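PDB 1TUO: putative phosphomannomutase from Thermus thermophilus, which probably isomerises phosphorylated sugars by moving a phosphoryl group between hydroxyls, as a magnesium-dependent member of the phosphohexose mutase family. Local coordinates for residues His42-Gly54 with Leu90-Gly102. Numbering follows the deposited sequence.
Sequences HLLERGGGLVVVG and LLSFAVRHLKAAG
Val-52 points from strand 50-54 toward helix 90-97 and illustrates how a beta-branched strand residue offers two methyls to two sites. CG1, anti to the backbone N (chi1 -174°), presses on Leu-91 CD2 at 3.4 Å, tighter than usual for carbons, the side chains running antiparallel, flank to flank; it also meets Ala-94 CB. CG2 serves the helix's C-terminal exit, where Leu-98 crosses it at about a right angle, CD1 4.0 Å away, and Ala-100 CB closes in. Val-95 CG2 fills in against Val-52 CB, between the two methyls. Cut back to an alanine here, the side chain would lose both methyls, which would probably open a gap between Leu-91 and Leu-98. Two residues earlier on the strand, Leu-50 lays CD2 against Leu-98 CB (3.7 Å) and CG against Ala-100 CB. Beyond the Schellman turn at Lys-99, Ala-101 N donates to Leu-50 O (2.7 Å) and Val-52 N to Gly-102 O (3.1 Å), starting the parallel pairing of strands 50-55 and 102-106. Helix 88-97 is thus the beta-alpha-beta crossover from strand 78-82 to 102-106, packed over strand 50-55 between them. A water ties the strand's first N-H, Leu-50 N, to Lys-99 O. The chemistry is largely divided: apolar branches hold the helix against the sheet, and backbone hydrogen bonds fix the strand pairing.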
loop_
_atom_site.group_PDB
_atom_site.type_symbol
_atom_site.label_atom_id
_atom_site.label_comp_id
_atom_site.label_asym_id
_atom_site.label_seq_id
_atom_site.Cartn_x
_atom_site.Cartn_y
_atom_site.Cartn_z
ATOM N N HIS A 42 18.517 -18.549 -6.055
ATOM C CA HIS A 42 17.140 -18.861 -6.402
ATOM C C HIS A 42 16.831 -18.493 -7.853
ATOM O O HIS A 42 16.225 -19.275 -8.593
ATOM C CB HIS A 42 16.182 -18.108 -5.482
ATOM C CG HIS A 42 14.758 -18.145 -5.936
ATOM N ND1 HIS A 42 14.002 -19.298 -5.923
ATOM C CD2 HIS A 42 13.942 -17.165 -6.388
ATOM C CE1 HIS A 42 12.781 -19.026 -6.348
ATOM N NE2 HIS A 42 12.719 -17.738 -6.637
ATOM N N LEU A 43 17.249 -17.303 -8.259
ATOM C CA LEU A 43 16.987 -16.846 -9.619
ATOM C C LEU A 43 17.774 -17.617 -10.670
ATOM O O LEU A 43 17.249 -17.916 -11.743
ATOM C CB LEU A 43 17.167 -15.328 -9.812
ATOM C CG LEU A 43 16.202 -14.245 -9.324
ATOM C CD1 LEU A 43 16.692 -12.812 -9.541
ATOM C CD2 LEU A 43 14.743 -14.273 -9.777
ATOM N N LEU A 44 19.030 -17.932 -10.373
ATOM C CA LEU A 44 19.859 -18.671 -11.323
ATOM C C LEU A 44 19.257 -20.050 -11.568
ATOM O O LEU A 44 19.297 -20.568 -12.688
ATOM C CB LEU A 44 21.285 -18.811 -10.780
ATOM C CG LEU A 44 22.140 -17.541 -10.774
ATOM C CD1 LEU A 44 23.419 -17.805 -10.000
ATOM C CD2 LEU A 44 22.469 -17.126 -12.203
ATOM N N GLU A 45 18.693 -20.635 -10.517
ATOM C CA GLU A 45 18.075 -21.958 -10.604
ATOM C C GLU A 45 16.863 -21.936 -11.531
ATOM O O GLU A 45 16.455 -22.970 -12.060
ATOM C CB GLU A 45 17.659 -22.425 -9.200
ATOM C CG GLU A 45 17.189 -23.881 -9.099
ATOM C CD GLU A 45 15.796 -24.101 -9.660
ATOM O OE1 GLU A 45 14.871 -23.364 -9.256
ATOM O OE2 GLU A 45 15.621 -25.015 -10.499
ATOM N N ARG A 46 16.290 -20.754 -11.732
ATOM C CA ARG A 46 15.123 -20.622 -12.596
ATOM C C ARG A 46 15.453 -20.034 -13.966
ATOM O O ARG A 46 14.554 -19.637 -14.703
ATOM C CB ARG A 46 14.052 -19.760 -11.925
ATOM C CG ARG A 46 13.387 -20.395 -10.717
ATOM C CD ARG A 46 12.196 -19.554 -10.289
ATOM N NE ARG A 46 11.487 -20.125 -9.147
ATOM C CZ ARG A 46 10.367 -19.380 -9.116
ATOM N NH1 ARG A 46 10.602 -18.272 -9.797
ATOM N NH2 ARG A 46 9.297 -19.465 -8.319
ATOM N N GLY A 47 16.736 -19.969 -14.304
ATOM C CA GLY A 47 17.118 -19.441 -15.603
ATOM C C GLY A 47 17.767 -18.071 -15.592
ATOM O O GLY A 47 18.043 -17.507 -16.649
ATOM N N GLY A 48 18.008 -17.526 -14.404
ATOM C CA GLY A 48 18.637 -16.218 -14.323
ATOM C C GLY A 48 17.767 -15.134 -14.932
ATOM O O GLY A 48 16.538 -15.202 -14.874
ATOM N N GLY A 49 18.404 -14.125 -15.518
ATOM C CA GLY A 49 17.658 -13.044 -16.129
ATOM C C GLY A 49 18.001 -11.677 -15.572
ATOM O O GLY A 49 19.036 -11.487 -14.938
ATOM N N LEU A 50 17.116 -10.722 -15.822
ATOM C CA LEU A 50 17.285 -9.353 -15.354
ATOM C C LEU A 50 16.593 -9.152 -14.007
ATOM O O LEU A 50 15.514 -9.688 -13.763
ATOM C CB LEU A 50 16.675 -8.387 -16.366
ATOM C CG LEU A 50 16.544 -6.933 -15.914
ATOM C CD1 LEU A 50 17.919 -6.317 -15.792
ATOM C CD2 LEU A 50 15.692 -6.163 -16.929
ATOM N N VAL A 51 17.226 -8.384 -13.131
ATOM C CA VAL A 51 16.638 -8.096 -11.825
ATOM C C VAL A 51 16.668 -6.592 -11.662
ATOM O O VAL A 51 17.681 -5.960 -11.953
ATOM C CB VAL A 51 17.453 -8.703 -10.660
ATOM C CG1 VAL A 51 16.786 -8.347 -9.324
ATOM C CG2 VAL A 51 17.546 -10.212 -10.814
ATOM N N VAL A 52 15.556 -6.027 -11.206
ATOM C CA VAL A 52 15.479 -4.591 -10.981
ATOM C C VAL A 52 15.510 -4.361 -9.479
ATOM O O VAL A 52 14.802 -5.034 -8.733
ATOM C CB VAL A 52 14.185 -4.001 -11.569
ATOM C CG1 VAL A 52 14.201 -2.488 -11.442
ATOM C CG2 VAL A 52 14.061 -4.395 -13.043
ATOM N N VAL A 53 16.357 -3.436 -9.041
ATOM C CA VAL A 53 16.485 -3.123 -7.617
ATOM C C VAL A 53 16.099 -1.666 -7.383
ATOM O O VAL A 53 16.407 -0.797 -8.196
ATOM C CB VAL A 53 17.942 -3.325 -7.132
ATOM C CG1 VAL A 53 18.064 -2.943 -5.648
ATOM C CG2 VAL A 53 18.357 -4.777 -7.329
ATOM N N GLY A 54 15.421 -1.404 -6.273
ATOM C CA GLY A 54 15.038 -0.042 -5.957
ATOM C C GLY A 54 15.161 0.185 -4.463
ATOM O O GLY A 54 15.353 -0.767 -3.705
ATOM N N LEU A 90 6.694 1.999 -8.594
ATOM C CA LEU A 90 7.568 2.271 -9.736
ATOM C C LEU A 90 8.520 1.079 -9.915
ATOM O O LEU A 90 8.808 0.653 -11.038
ATOM C CB LEU A 90 8.382 3.554 -9.524
ATOM C CG LEU A 90 9.499 3.825 -10.551
ATOM C CD1 LEU A 90 8.911 3.816 -11.956
ATOM C CD2 LEU A 90 10.170 5.168 -10.259
ATOM N N LEU A 91 9.016 0.539 -8.808
ATOM C CA LEU A 91 9.909 -0.609 -8.901
ATOM C C LEU A 91 9.144 -1.795 -9.487
ATOM O O LEU A 91 9.632 -2.480 -10.388
ATOM C CB LEU A 91 10.484 -0.947 -7.518
ATOM C CG LEU A 91 11.461 -2.124 -7.350
ATOM C CD1 LEU A 91 10.687 -3.430 -7.266
ATOM C CD2 LEU A 91 12.471 -2.144 -8.489
ATOM N N SER A 92 7.930 -2.027 -9.001
ATOM C CA SER A 92 7.133 -3.141 -9.512
ATOM C C SER A 92 6.823 -2.931 -10.993
ATOM O O SER A 92 6.848 -3.872 -11.788
ATOM C CB SER A 92 5.841 -3.290 -8.708
ATOM O OG SER A 92 6.127 -3.689 -7.371
ATOM N N PHE A 93 6.548 -1.690 -11.369
ATOM C CA PHE A 93 6.271 -1.389 -12.767
ATOM C C PHE A 93 7.513 -1.676 -13.611
ATOM O O PHE A 93 7.423 -2.269 -14.689
ATOM C CB PHE A 93 5.897 0.084 -12.932
ATOM C CG PHE A 93 6.093 0.597 -14.334
ATOM C CD1 PHE A 93 5.198 0.263 -15.346
ATOM C CD2 PHE A 93 7.207 1.368 -14.648
ATOM C CE1 PHE A 93 5.417 0.694 -16.661
ATOM C CE2 PHE A 93 7.434 1.802 -15.952
ATOM C CZ PHE A 93 6.533 1.461 -16.960
ATOM N N ALA A 94 8.670 -1.246 -13.116
ATOM C CA ALA A 94 9.928 -1.435 -13.829
ATOM C C ALA A 94 10.197 -2.911 -14.099
ATOM O O ALA A 94 10.678 -3.283 -15.169
ATOM C CB ALA A 94 11.071 -0.826 -13.030
ATOM N N VAL A 95 9.886 -3.756 -13.127
ATOM C CA VAL A 95 10.100 -5.185 -13.302
ATOM C C VAL A 95 9.330 -5.706 -14.513
ATOM O O VAL A 95 9.873 -6.432 -15.341
ATOM C CB VAL A 95 9.653 -5.967 -12.053
ATOM C CG1 VAL A 95 9.602 -7.457 -12.361
ATOM C CG2 VAL A 95 10.627 -5.700 -10.907
ATOM N N ARG A 96 8.062 -5.330 -14.612
ATOM C CA ARG A 96 7.228 -5.797 -15.713
ATOM C C ARG A 96 7.610 -5.109 -17.025
ATOM O O ARG A 96 7.707 -5.754 -18.076
ATOM C CB ARG A 96 5.757 -5.535 -15.381
ATOM C CG ARG A 96 4.768 -6.016 -16.428
ATOM C CD ARG A 96 3.354 -5.597 -16.053
ATOM N NE ARG A 96 2.411 -5.747 -17.157
ATOM C CZ ARG A 96 1.226 -5.879 -16.532
ATOM N NH1 ARG A 96 0.878 -5.767 -15.262
ATOM N NH2 ARG A 96 0.300 -5.810 -17.491
ATOM N N HIS A 97 7.848 -3.805 -16.954
ATOM C CA HIS A 97 8.203 -3.025 -18.137
ATOM C C HIS A 97 9.504 -3.490 -18.788
ATOM O O HIS A 97 9.616 -3.524 -20.018
ATOM C CB HIS A 97 8.307 -1.544 -17.767
ATOM C CG HIS A 97 8.473 -0.634 -18.945
ATOM N ND1 HIS A 97 9.673 -0.039 -19.266
ATOM C CD2 HIS A 97 7.583 -0.213 -19.876
ATOM C CE1 HIS A 97 9.516 0.714 -20.340
ATOM N NE2 HIS A 97 8.256 0.626 -20.729
ATOM N N LEU A 98 10.484 -3.848 -17.967
ATOM C CA LEU A 98 11.775 -4.304 -18.475
ATOM C C LEU A 98 11.836 -5.812 -18.705
ATOM O O LEU A 98 12.888 -6.351 -19.069
ATOM C CB LEU A 98 12.891 -3.882 -17.513
ATOM C CG LEU A 98 13.096 -2.373 -17.361
ATOM C CD1 LEU A 98 14.206 -2.109 -16.360
ATOM C CD2 LEU A 98 13.453 -1.761 -18.719
ATOM N N LYS A 99 10.707 -6.483 -18.493
ATOM C CA LYS A 99 10.597 -7.929 -18.663
ATOM C C LYS A 99 11.651 -8.662 -17.839
ATOM O O LYS A 99 12.294 -9.606 -18.308
ATOM C CB LYS A 99 10.718 -8.294 -20.150
ATOM C CG LYS A 99 9.814 -7.445 -21.036
ATOM C CD LYS A 99 9.512 -8.111 -22.372
ATOM C CE LYS A 99 8.622 -9.332 -22.190
ATOM N NZ LYS A 99 7.204 -9.036 -22.547
ATOM N N ALA A 100 11.809 -8.215 -16.598
ATOM C CA ALA A 100 12.773 -8.797 -15.677
ATOM C C ALA A 100 12.235 -10.067 -15.035
ATOM O O ALA A 100 11.033 -10.312 -15.030
ATOM C CB ALA A 100 13.124 -7.778 -14.593
ATOM N N ALA A 101 13.140 -10.866 -14.489
ATOM C CA ALA A 101 12.776 -12.108 -13.829
ATOM C C ALA A 101 12.230 -11.791 -12.443
ATOM O O ALA A 101 11.533 -12.597 -11.836
ATOM C CB ALA A 101 13.996 -13.013 -13.722
ATOM N N GLY A 102 12.560 -10.607 -11.941
ATOM C CA GLY A 102 12.073 -10.221 -10.631
ATOM C C GLY A 102 12.628 -8.886 -10.195
ATOM O O GLY A 102 13.374 -8.250 -10.933
HETATM O O HOH W 1 14.877 -11.115 -17.570
#